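Local coordinates for protein serine Recombinase (Sulfolobus solfataricus, PDB 3LHF) that probably binds DNA and carries out strand exchange as a transposon-encoded serine recombinase, of which this chain is the resolvase-type domain, at residues A69-L74 against I96-K101. The protein carries 1 engineered substitution. Numbering follows the deposited sequence.
Sequences AYPDRL and INQEDK
The backbones of A69-L74 and I96-K101 come nearest where A69 faces I96, with CA atoms 4.9 Å apart, and N97 N gives a weak hydrogen bond to A69 O (2.8 Å, bent to 121° at the hydrogen). A second backbone link is nearly straight: the CA-H of Y70 points at N97 O, 3.6 Å from Y70 CA. Beside these links, I96 CG1 lies 3.4 Å from A69 CA. The Y70 ring lies obliquely against 97-101. Its CE1 is 3.4 Å from N97 CB, while Y70 CB approaches E99 O. With chi1 at -51°, CG is anti to the carbonyl carbon, which turns the ring toward N97 and K101, where Y70 OH meets the aliphatic CD of K101 at 4.0 Å. Replacing Y70 by an alanine removes the ring and would probably leave N97 CB and K101 CD without their partner, opening a gap between the segments. P71 CD rests against N97 O at 3.5 Å, and its side chain also touches V95 and F79. At the far end two acids converge, D72 OD2 lying 3.6 Å from D100 OD1 with carboxylate planes 80° apart. R73 NH1 pairs with D72 OD1, R76 with D100 OD1, and K119 of the second subunit with D100 OD2. Both segments follow neighbouring strands of the parallel sheet, 63-68 and 92-95, so the contact lies at the carboxyl ends of these strands in the alpha/beta domain, and 96-101 leads into helix 102-122. Chemically, one weak hydrogen bond, a CA-H...O contact and packing round Y70 join the two segments, while D72, R73 and R76 are consistent with the D-R-x-x-R signature of the serine recombinase active site, to which D100 is tied through R76.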
ATOM      1  N   ALA D  69       5.176  -2.742  17.082  1.00 44.13           N
ATOM      2  CA  ALA D  69       6.323  -1.956  17.508  1.00 44.70           C
ATOM      3  C   ALA D  69       6.636  -0.686  16.699  1.00 48.76           C
ATOM      4  O   ALA D  69       7.042   0.301  17.246  1.00 48.70           O
ATOM      5  CB  ALA D  69       7.531  -2.823  17.625  1.00 42.65           C
ATOM      6  N   TYR D  70       6.468  -0.768  15.390  1.00 48.04           N
ATOM      7  CA  TYR D  70       6.569   0.344  14.475  1.00 48.23           C
ATOM      8  C   TYR D  70       5.444   0.190  13.471  1.00 49.03           C
ATOM      9  O   TYR D  70       4.958  -0.890  13.258  1.00 49.65           O
ATOM     10  CB  TYR D  70       7.890   0.324  13.719  1.00 52.59           C
ATOM     11  CG  TYR D  70       9.137   0.179  14.535  1.00 54.46           C
ATOM     12  CD1 TYR D  70       9.612   1.205  15.314  1.00 55.47           C
ATOM     13  CD2 TYR D  70       9.862  -0.970  14.488  1.00 56.37           C
ATOM     14  CE1 TYR D  70      10.750   1.070  16.035  1.00 56.85           C
ATOM     15  CE2 TYR D  70      10.991  -1.106  15.195  1.00 59.03           C
ATOM     16  CZ  TYR D  70      11.436  -0.091  15.968  1.00 60.49           C
ATOM     17  OH  TYR D  70      12.578  -0.269  16.677  1.00 64.84           O
ATOM     18  N   PRO D  71       5.056   1.262  12.815  1.00 47.78           N
ATOM     19  CA  PRO D  71       4.041   1.164  11.776  1.00 48.75           C
ATOM     20  C   PRO D  71       4.589   0.351  10.621  1.00 52.18           C
ATOM     21  O   PRO D  71       3.868  -0.197   9.830  1.00 53.98           O
ATOM     22  CB  PRO D  71       3.822   2.602  11.390  1.00 47.35           C
ATOM     23  CG  PRO D  71       4.154   3.323  12.559  1.00 48.09           C
ATOM     24  CD  PRO D  71       5.299   2.655  13.167  1.00 44.79           C
ATOM     25  N   ASP D  72       5.900   0.254  10.610  1.00 53.79           N
ATOM     26  CA  ASP D  72       6.701  -0.397   9.608  1.00 52.02           C
ATOM     27  C   ASP D  72       6.286  -1.841   9.567  1.00 50.45           C
ATOM     28  O   ASP D  72       6.218  -2.467   8.542  1.00 44.44           O
ATOM     29  CB  ASP D  72       8.134  -0.352  10.130  1.00 53.20           C
ATOM     30  CG  ASP D  72       9.166  -0.352   9.056  1.00 54.84           C
ATOM     31  OD1 ASP D  72       9.312  -1.329   8.347  1.00 56.87           O
ATOM     32  OD2 ASP D  72       9.896   0.619   8.960  1.00 60.27           O
ATOM     33  N   ARG D  73       6.034  -2.369  10.736  1.00 50.49           N
ATOM     34  CA  ARG D  73       5.818  -3.757  10.844  1.00 49.26           C
ATOM     35  C   ARG D  73       4.609  -4.110  10.026  1.00 50.23           C
ATOM     36  O   ARG D  73       4.622  -5.104   9.359  1.00 54.82           O
ATOM     37  CB  ARG D  73       5.601  -4.125  12.298  1.00 48.93           C
ATOM     38  CG  ARG D  73       6.846  -4.470  13.062  1.00 46.41           C
ATOM     39  CD  ARG D  73       7.974  -3.654  12.642  1.00 50.66           C
ATOM     40  NE  ARG D  73       9.033  -4.448  12.073  1.00 47.16           N
ATOM     41  CZ  ARG D  73       9.885  -4.004  11.172  1.00 46.72           C
ATOM     42  NH1 ARG D  73       9.813  -2.772  10.751  1.00 51.11           N
ATOM     43  NH2 ARG D  73      10.815  -4.795  10.699  1.00 49.15           N
ATOM     44  N   LEU D  74       3.547  -3.317  10.076  1.00 51.56           N
ATOM     45  CA  LEU D  74       2.406  -3.664   9.257  1.00 47.10           C
ATOM     46  C   LEU D  74       2.547  -3.526   7.752  1.00 47.12           C
ATOM     47  O   LEU D  74       2.356  -4.486   7.053  1.00 51.00           O
ATOM     48  CB  LEU D  74       1.209  -2.848   9.693  1.00 47.21           C
ATOM     49  CG  LEU D  74       0.537  -3.299  10.963  1.00 49.64           C
ATOM     50  CD1 LEU D  74      -0.515  -2.326  11.328  1.00 50.45           C
ATOM     51  CD2 LEU D  74      -0.024  -4.669  10.803  1.00 43.73           C
ATOM     52  N   ILE D  96       3.853   1.307  19.159  1.00 46.34           N
ATOM     53  CA  ILE D  96       4.641   1.662  20.311  1.00 46.49           C
ATOM     54  C   ILE D  96       5.891   2.479  20.021  1.00 48.21           C
ATOM     55  O   ILE D  96       6.400   3.102  20.891  1.00 51.79           O
ATOM     56  CB  ILE D  96       4.897   0.478  21.283  1.00 48.22           C
ATOM     57  CG1 ILE D  96       5.580  -0.685  20.615  1.00 46.82           C
ATOM     58  CG2 ILE D  96       3.602  -0.036  21.911  1.00 37.08           C
ATOM     59  CD1 ILE D  96       5.381  -1.945  21.379  1.00 45.75           C
ATOM     60  N   ASN D  97       6.357   2.505  18.792  1.00 47.10           N
ATOM     61  CA  ASN D  97       7.449   3.382  18.427  1.00 47.43           C
ATOM     62  C   ASN D  97       7.129   4.071  17.143  1.00 47.62           C
ATOM     63  O   ASN D  97       7.084   3.457  16.113  1.00 50.98           O
ATOM     64  CB  ASN D  97       8.762   2.641  18.305  1.00 43.82           C
ATOM     65  CG  ASN D  97       9.228   2.094  19.601  1.00 48.42           C
ATOM     66  OD1 ASN D  97       8.995   2.653  20.641  1.00 45.93           O
ATOM     67  ND2 ASN D  97       9.874   0.974  19.546  1.00 50.64           N
ATOM     68  N   GLN D  98       6.891   5.361  17.223  1.00 45.26           N
ATOM     69  CA  GLN D  98       6.417   6.111  16.092  1.00 47.16           C
ATOM     70  C   GLN D  98       7.525   6.584  15.158  1.00 50.24           C
ATOM     71  O   GLN D  98       7.784   7.758  15.061  1.00 51.27           O
ATOM     72  CB  GLN D  98       5.610   7.280  16.612  1.00 47.85           C
ATOM     73  CG  GLN D  98       4.510   7.718  15.732  1.00 49.61           C
ATOM     74  CD  GLN D  98       3.258   6.942  15.929  1.00 56.02           C
ATOM     75  OE1 GLN D  98       2.718   6.878  17.018  1.00 56.27           O
ATOM     76  NE2 GLN D  98       2.777   6.353  14.864  1.00 58.75           N
ATOM     77  N   GLU D  99       8.147   5.651  14.457  1.00 54.54           N
ATOM     78  CA  GLU D  99       9.313   5.908  13.624  1.00 52.68           C
ATOM     79  C   GLU D  99       9.526   4.882  12.506  1.00 54.39           C
ATOM     80  O   GLU D  99       8.961   3.811  12.520  1.00 49.66           O
ATOM     81  CB  GLU D  99      10.551   5.948  14.501  1.00 52.43           C
ATOM     82  CG  GLU D  99      11.846   5.818  13.783  1.00 57.33           C
ATOM     83  CD  GLU D  99      12.998   5.694  14.723  1.00 56.19           C
ATOM     84  OE1 GLU D  99      12.846   5.000  15.719  1.00 54.13           O
ATOM     85  OE2 GLU D  99      14.048   6.281  14.464  1.00 58.52           O
ATOM     86  N   ASP D 100      10.378   5.239  11.562  1.00 56.37           N
ATOM     87  CA  ASP D 100      10.919   4.319  10.587  1.00 57.28           C
ATOM     88  C   ASP D 100      12.373   4.053  10.992  1.00 55.85           C
ATOM     89  O   ASP D 100      13.086   4.954  11.354  1.00 55.42           O
ATOM     90  CB  ASP D 100      10.895   4.913   9.175  1.00 57.08           C
ATOM     91  CG  ASP D 100       9.518   4.995   8.580  1.00 57.14           C
ATOM     92  OD1 ASP D 100       8.744   4.049   8.679  1.00 59.27           O
ATOM     93  OD2 ASP D 100       9.211   6.014   7.982  1.00 53.72           O
ATOM     94  N   LYS D 101      12.797   2.803  10.939  1.00 59.17           N
ATOM     95  CA  LYS D 101      14.171   2.457  11.241  1.00 61.31           C
ATOM     96  C   LYS D 101      14.972   2.321   9.954  1.00 60.86           C
ATOM     97  O   LYS D 101      14.483   1.819   8.972  1.00 58.47           O
ATOM     98  CB  LYS D 101      14.231   1.211  12.107  1.00 55.26           C
ATOM     99  CG  LYS D 101      15.075   1.377  13.349  1.00 60.40           C
ATOM    100  CD  LYS D 101      14.492   2.366  14.330  1.00 57.72           C
ATOM    101  CE  LYS D 101      15.226   3.696  14.322  1.00 56.32           C
ATOM    102  NZ  LYS D 101      15.823   4.068  15.605  1.00 50.20           N
TER